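Local atomic coordinates of NlpC/P60 domain-containing protein (Mycobacterium avium subsp. paratuberculosis, PDB entry 3GT2), a protein that is of unknown function but carries an NlpC/P60 domain of the peptidase C40 family, whose members are generally cysteine peptidases. Residues K70-S75 and Y79-K84; G93-Y98 and Q104-Y109. All coordinates share one frame; numbering follows the deposited sequence.

Interaction 1: K70-S75 and Y79-K84; sequences KLPRSS and YRVGQK. With EDO (1,2-ethanediol), chain D.
The carbonyl oxygen Ser75 O takes the backbone N-H of Tyr79, with Tyr79 N 3.0 Å away and an angle of 143° at the hydrogen. This is a bond from residue i+4 back to residue i, the repeat of an alpha helix, and it closes the short helix 75-78 where the chain leaves it. Tyr79 CB lies close to the same oxygen. At the other end of the helix Ser74 is the N-cap: its hydroxyl OG accepts from Ala77 N, a role that suits serine's short polar side chain. The hydroxyl of Ser75 instead reaches Gly102 O. Within this helix-and-turn element of the NlpC/P60 domain, Tyr79 has its CG anti to the backbone N (chi1 -165°), which carries the ring away from 70-75 and into an edge-to-face pairing with Phe97. Lys84 folds back over the tyrosine: its NZ stands 3.4 Å above one face, nearer the ring's edge than its middle, and bonds to Tyr79 O at 2.7 Å. The apolar part of the contact is small: the ring of Pro72 and one branch of Val81 pass in opposite senses, touching at Pro72 CG and Val81 CG1, 3.8 Å apart. Both side chains are compact and apolar, which suits this partly exposed place. Gly82 follows with a positive phi (68°) that favours glycine, and the chain turns there into strand 83-85.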
loop_
_atom_site.group_PDB
_atom_site.type_symbol
_atom_site.label_atom_id
_atom_site.label_comp_id
_atom_site.label_asym_id
_atom_site.label_seq_id
_atom_site.Cartn_x
_atom_site.Cartn_y
_atom_site.Cartn_z
ATOM N N LYS A 70 -0.863 9.742 7.811
ATOM C CA LYS A 70 0.483 9.822 7.264
ATOM C C LYS A 70 1.242 8.557 7.636
ATOM O O LYS A 70 1.641 8.380 8.777
ATOM C CB LYS A 70 1.214 11.060 7.794
ATOM C CG LYS A 70 0.727 12.355 7.173
ATOM C CD LYS A 70 1.453 13.572 7.732
ATOM C CE LYS A 70 2.962 13.425 7.645
ATOM N NZ LYS A 70 3.640 14.729 7.942
ATOM N N LEU A 71 1.403 7.652 6.679
ATOM C CA LEU A 71 2.129 6.419 6.936
ATOM C C LEU A 71 3.620 6.668 6.967
ATOM O O LEU A 71 4.117 7.572 6.290
ATOM C CB LEU A 71 1.844 5.397 5.829
ATOM C CG LEU A 71 0.423 4.840 5.786
ATOM C CD1 LEU A 71 0.279 3.949 4.561
ATOM C CD2 LEU A 71 0.112 4.052 7.054
ATOM N N PRO A 72 4.347 5.859 7.753
ATOM C CA PRO A 72 5.811 5.911 7.712
ATOM C C PRO A 72 6.350 5.577 6.330
ATOM O O PRO A 72 5.724 4.849 5.538
ATOM C CB PRO A 72 6.249 4.817 8.693
ATOM C CG PRO A 72 5.025 4.464 9.498
ATOM C CD PRO A 72 3.819 4.869 8.707
ATOM N N ARG A 73 7.527 6.113 6.041
ATOM C CA ARG A 73 8.242 5.735 4.845
ATOM C C ARG A 73 8.847 4.365 5.114
ATOM O O ARG A 73 9.267 4.077 6.238
ATOM C CB ARG A 73 9.316 6.775 4.489
ATOM C CG ARG A 73 8.750 8.058 3.845
ATOM C CD ARG A 73 8.752 9.278 4.788
ATOM N NE ARG A 73 7.628 10.190 4.539
ATOM C CZ ARG A 73 7.541 11.432 5.013
ATOM N NH1 ARG A 73 8.520 11.936 5.755
ATOM N NH2 ARG A 73 6.473 12.173 4.750
ATOM N N SER A 74 8.834 3.523 4.084
ATOM C CA SER A 74 9.363 2.154 4.122
ATOM C C SER A 74 8.323 1.121 4.541
ATOM O O SER A 74 7.601 1.299 5.522
ATOM C CB SER A 74 10.633 2.033 4.983
ATOM O OG SER A 74 10.339 1.734 6.337
ATOM N N SER A 75 8.244 0.041 3.775
ATOM C CA SER A 75 7.330 -1.038 4.121
ATOM C C SER A 75 7.679 -1.655 5.481
ATOM O O SER A 75 6.785 -2.046 6.233
ATOM C CB SER A 75 7.318 -2.102 3.025
ATOM O OG SER A 75 8.592 -2.707 2.892
ATOM N N TYR A 79 5.044 -2.029 8.681
ATOM C CA TYR A 79 4.777 -3.325 9.288
ATOM C C TYR A 79 4.728 -3.199 10.802
ATOM O O TYR A 79 4.224 -4.074 11.481
ATOM C CB TYR A 79 5.881 -4.303 8.915
ATOM C CG TYR A 79 5.550 -5.752 9.173
ATOM C CD1 TYR A 79 4.455 -6.354 8.558
ATOM C CD2 TYR A 79 6.346 -6.527 10.010
ATOM C CE1 TYR A 79 4.153 -7.685 8.778
ATOM C CE2 TYR A 79 6.047 -7.863 10.239
ATOM C CZ TYR A 79 4.948 -8.432 9.614
ATOM O OH TYR A 79 4.630 -9.753 9.815
ATOM N N ARG A 80 5.260 -2.100 11.323
ATOM C CA ARG A 80 5.369 -1.918 12.769
ATOM C C ARG A 80 4.359 -0.929 13.342
ATOM O O ARG A 80 4.458 -0.533 14.503
ATOM C CB ARG A 80 6.793 -1.497 13.139
ATOM C CG ARG A 80 7.825 -2.575 12.834
ATOM C CD ARG A 80 9.241 -2.021 12.898
ATOM N NE ARG A 80 9.561 -1.523 14.231
ATOM C CZ ARG A 80 9.919 -2.297 15.250
ATOM N NH1 ARG A 80 10.000 -3.612 15.094
ATOM N NH2 ARG A 80 10.190 -1.755 16.429
ATOM N N VAL A 81 3.389 -0.527 12.535
ATOM C CA VAL A 81 2.323 0.329 13.038
ATOM C C VAL A 81 0.978 -0.379 12.911
ATOM O O VAL A 81 0.879 -1.426 12.279
ATOM C CB VAL A 81 2.283 1.685 12.321
ATOM C CG1 VAL A 81 3.673 2.301 12.317
ATOM C CG2 VAL A 81 1.760 1.519 10.900
ATOM N N GLY A 82 -0.052 0.201 13.504
ATOM C CA GLY A 82 -1.386 -0.350 13.401
ATOM C C GLY A 82 -1.573 -1.673 14.121
ATOM O O GLY A 82 -0.852 -1.998 15.069
ATOM N N GLN A 83 -2.560 -2.428 13.654
ATOM C CA GLN A 83 -2.958 -3.679 14.273
ATOM C C GLN A 83 -2.558 -4.833 13.368
ATOM O O GLN A 83 -2.883 -4.839 12.186
ATOM C CB GLN A 83 -4.476 -3.695 14.475
ATOM C CG GLN A 83 -5.008 -5.009 15.037
ATOM C CD GLN A 83 -6.533 -5.111 15.030
ATOM O OE1 GLN A 83 -7.097 -6.119 15.468
ATOM N NE2 GLN A 83 -7.201 -4.074 14.538
ATOM N N LYS A 84 -1.845 -5.809 13.921
ATOM C CA LYS A 84 -1.487 -7.001 13.166
ATOM C C LYS A 84 -2.733 -7.844 12.928
ATOM O O LYS A 84 -3.525 -8.068 13.850
ATOM C CB LYS A 84 -0.467 -7.815 13.948
ATOM C CG LYS A 84 0.726 -8.231 13.132
ATOM C CD LYS A 84 1.642 -7.049 12.879
ATOM C CE LYS A 84 3.003 -7.521 12.404
ATOM N NZ LYS A 84 4.052 -6.517 12.683
HETATM C C1 EDO D . 3.852 14.626 11.222
HETATM O O1 EDO D . 5.244 14.734 11.101
HETATM C C2 EDO D . 3.062 15.918 11.424
HETATM O O2 EDO D . 2.341 16.426 10.333
#

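Interaction 2: G93-Y98 and Q104-Y109; sequences GDLIFY and QSVAMY. With SO4 (sulfate ion), chain C.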
loop_
_atom_site.group_PDB
_atom_site.type_symbol
_atom_site.label_atom_id
_atom_site.label_comp_id
_atom_site.label_asym_id
_atom_site.label_seq_id
_atom_site.Cartn_x
_atom_site.Cartn_y
_atom_site.Cartn_z
ATOM N N GLY A 93 -8.492 -2.817 2.334
ATOM C CA GLY A 93 -7.841 -1.711 3.020
ATOM C C GLY A 93 -6.683 -2.154 3.908
ATOM O O GLY A 93 -5.849 -1.338 4.300
ATOM N N ASP A 94 -6.623 -3.445 4.230
ATOM C CA ASP A 94 -5.516 -3.971 5.019
ATOM C C ASP A 94 -4.253 -4.027 4.165
ATOM O O ASP A 94 -4.331 -4.171 2.943
ATOM C CB ASP A 94 -5.837 -5.367 5.559
ATOM C CG ASP A 94 -6.877 -5.347 6.670
ATOM O OD1 ASP A 94 -7.165 -4.256 7.215
ATOM O OD2 ASP A 94 -7.406 -6.430 7.000
ATOM N N LEU A 95 -3.091 -3.908 4.804
ATOM C CA LEU A 95 -1.818 -3.947 4.086
ATOM C C LEU A 95 -1.208 -5.351 4.115
ATOM O O LEU A 95 -1.217 -6.015 5.153
ATOM C CB LEU A 95 -0.834 -2.941 4.681
ATOM C CG LEU A 95 -1.220 -1.461 4.537
ATOM C CD1 LEU A 95 -0.299 -0.593 5.381
ATOM C CD2 LEU A 95 -1.146 -1.024 3.079
ATOM N N ILE A 96 -0.683 -5.775 2.966
ATOM C CA ILE A 96 -0.014 -7.065 2.801
ATOM C C ILE A 96 1.471 -6.814 2.607
ATOM O O ILE A 96 1.840 -5.907 1.876
ATOM C CB ILE A 96 -0.517 -7.781 1.539
ATOM C CG1 ILE A 96 -2.024 -8.015 1.612
ATOM C CG2 ILE A 96 0.225 -9.093 1.341
ATOM C CD1 ILE A 96 -2.633 -8.404 0.267
ATOM N N PHE A 97 2.330 -7.600 3.249
ATOM C CA PHE A 97 3.764 -7.299 3.222
ATOM C C PHE A 97 4.595 -8.462 2.680
ATOM O O PHE A 97 4.176 -9.619 2.739
ATOM C CB PHE A 97 4.270 -6.924 4.622
ATOM C CG PHE A 97 3.666 -5.674 5.174
ATOM C CD1 PHE A 97 2.401 -5.692 5.730
ATOM C CD2 PHE A 97 4.373 -4.486 5.170
ATOM C CE1 PHE A 97 1.840 -4.539 6.253
ATOM C CE2 PHE A 97 3.820 -3.327 5.698
ATOM C CZ PHE A 97 2.551 -3.352 6.238
ATOM N N TYR A 98 5.779 -8.133 2.166
ATOM C CA TYR A 98 6.682 -9.125 1.587
ATOM C C TYR A 98 8.075 -8.990 2.167
ATOM O O TYR A 98 8.527 -7.885 2.468
ATOM C CB TYR A 98 6.698 -9.000 0.052
ATOM C CG TYR A 98 5.350 -9.327 -0.503
ATOM C CD1 TYR A 98 5.024 -10.639 -0.833
ATOM C CD2 TYR A 98 4.369 -8.342 -0.632
ATOM C CE1 TYR A 98 3.784 -10.962 -1.292
ATOM C CE2 TYR A 98 3.118 -8.661 -1.092
ATOM C CZ TYR A 98 2.834 -9.973 -1.426
ATOM O OH TYR A 98 1.587 -10.309 -1.884
ATOM N N GLN A 104 10.658 -6.004 2.230
ATOM C CA GLN A 104 10.856 -6.012 0.780
ATOM C C GLN A 104 9.817 -5.195 0.023
ATOM O O GLN A 104 10.154 -4.464 -0.900
ATOM C CB GLN A 104 10.917 -7.436 0.227
ATOM C CG GLN A 104 12.178 -8.176 0.628
ATOM C CD GLN A 104 12.480 -9.345 -0.282
ATOM O OE1 GLN A 104 11.790 -9.563 -1.279
ATOM N NE2 GLN A 104 13.517 -10.106 0.056
ATOM N N SER A 105 8.550 -5.322 0.399
ATOM C CA SER A 105 7.513 -4.586 -0.306
ATOM C C SER A 105 6.187 -4.622 0.458
ATOM O O SER A 105 6.051 -5.283 1.492
ATOM C CB SER A 105 7.346 -5.162 -1.716
ATOM O OG SER A 105 6.536 -4.325 -2.526
ATOM N N VAL A 106 5.208 -3.908 -0.069
ATOM C CA VAL A 106 3.918 -3.791 0.567
ATOM C C VAL A 106 2.876 -3.589 -0.527
ATOM O O VAL A 106 3.197 -3.091 -1.610
ATOM C CB VAL A 106 3.897 -2.598 1.551
ATOM C CG1 VAL A 106 4.264 -1.282 0.823
ATOM C CG2 VAL A 106 2.542 -2.515 2.253
ATOM N N ALA A 107 1.638 -3.987 -0.257
ATOM C CA ALA A 107 0.539 -3.807 -1.211
ATOM C C ALA A 107 -0.771 -3.661 -0.449
ATOM O O ALA A 107 -0.830 -3.962 0.719
ATOM C CB ALA A 107 0.472 -4.987 -2.166
HETATM N N MSE A 108 -1.809 -3.168 -1.110
HETATM C CA MSE A 108 -3.084 -2.946 -0.455
HETATM C C MSE A 108 -4.090 -4.015 -0.852
HETATM O O MSE A 108 -4.340 -4.244 -2.041
HETATM C CB MSE A 108 -3.625 -1.560 -0.858
HETATM C CG MSE A 108 -5.008 -1.272 -0.281
HETATM SE SE MSE A 108 -5.799 0.334 -1.130
HETATM C CE MSE A 108 -5.607 -0.168 -3.011
ATOM N N TYR A 109 -4.672 -4.688 0.135
ATOM C CA TYR A 109 -5.700 -5.670 -0.159
ATOM C C TYR A 109 -6.994 -4.997 -0.619
ATOM O O TYR A 109 -7.435 -4.013 -0.019
ATOM C CB TYR A 109 -5.986 -6.527 1.070
ATOM C CG TYR A 109 -6.825 -7.737 0.770
ATOM C CD1 TYR A 109 -6.508 -8.585 -0.295
ATOM C CD2 TYR A 109 -7.932 -8.047 1.554
ATOM C CE1 TYR A 109 -7.266 -9.709 -0.556
ATOM C CE2 TYR A 109 -8.700 -9.162 1.295
ATOM C CZ TYR A 109 -8.366 -9.992 0.235
ATOM O OH TYR A 109 -9.135 -11.100 -0.024
HETATM S S SO4 C . -12.485 -11.494 1.058
HETATM O O1 SO4 C . -11.111 -11.698 1.512
HETATM O O2 SO4 C . -12.688 -10.112 0.643
HETATM O O3 SO4 C . -12.766 -12.388 -0.061
HETATM O O4 SO4 C . -13.403 -11.792 2.156
#
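Tyr98, Tyr109 and Ile96 give up the most surface here, and each joins the two strands by its backbone as well as its side chain. Tyr98 O is gripped twice, by Gln104 N at 2.9 Å and by Ser105 N at 3.3 Å, both from the same face of the carbonyl plane. Two consecutive residues thus face one, a classic beta bulge. The CB of Tyr98 stands beside that of Ser105, Ser105 O lies near the plane of the ring at its edge, and the phenol OH continues to Arg128 O.

Ile96 forms a hydrogen-bonded pair with Ala107. Its N-H runs almost straight to Ala107 O (177°), while Ala107 N returns to Ile96 O; Val106 CA, 3.2 Å from Ile96 O, adds a C-H...O contact. The long arm of the isoleucine ends at CD1, 3.9 Å from Tyr109 CD1. Ala107, on the same face as Ile96, has a side chain small enough to lie against Met115 and Glu117 of strand 114-118.

Tyr109 N bonds to Asp94 O, and Tyr109 O receives Gly93 N at 2.8 Å. A chi1 of -168° sets the near side of the ring beside Ile96 and sends the hydroxyl away from 93-98. Tyr109 OH donates to O1 of a sulfate, probably from the crystallisation liquor and also held by Asn112 N, at 2.6 Å, and accepts a hydrogen bond from Asn113 N. On the face opposite Ile96 and Tyr98, Val106 CG2 lies over the Phe97 ring, 4.0 Å from its centroid, a CH-pi contact, while Leu95 and selenomethionine Met108 meet helix 56-65.

The whole is an antiparallel beta hairpin of the papain-like NlpC/P60 fold. Ser105 touches Ala56 of helix 56-65, and these two probably occupy the positions where active relatives carry the catalytic histidine and cysteine.

In the fold
Along the chain, helix 56-65 comes first and a loop leads from it into interaction 1, which closes a short loop that contains helix 75-78 and delivers the chain to strand 83-85. Interaction 2 opens only after that, closing the hairpin of strands 95-98 and 105-111; the two contacts are in series, neither nested nor crossed. In space they nevertheless meet, with centres about 10 Å apart: Ser75 CB packs on Val106 CB at 3.8 Å, and Phe97 CE2 lies 3.3 Å from Ser75 O. The start of helix 75-78 therefore rests on the hairpin. Strand 136-138 adds a late tie, since it bonds to both strand 83-85 and segment 93-98.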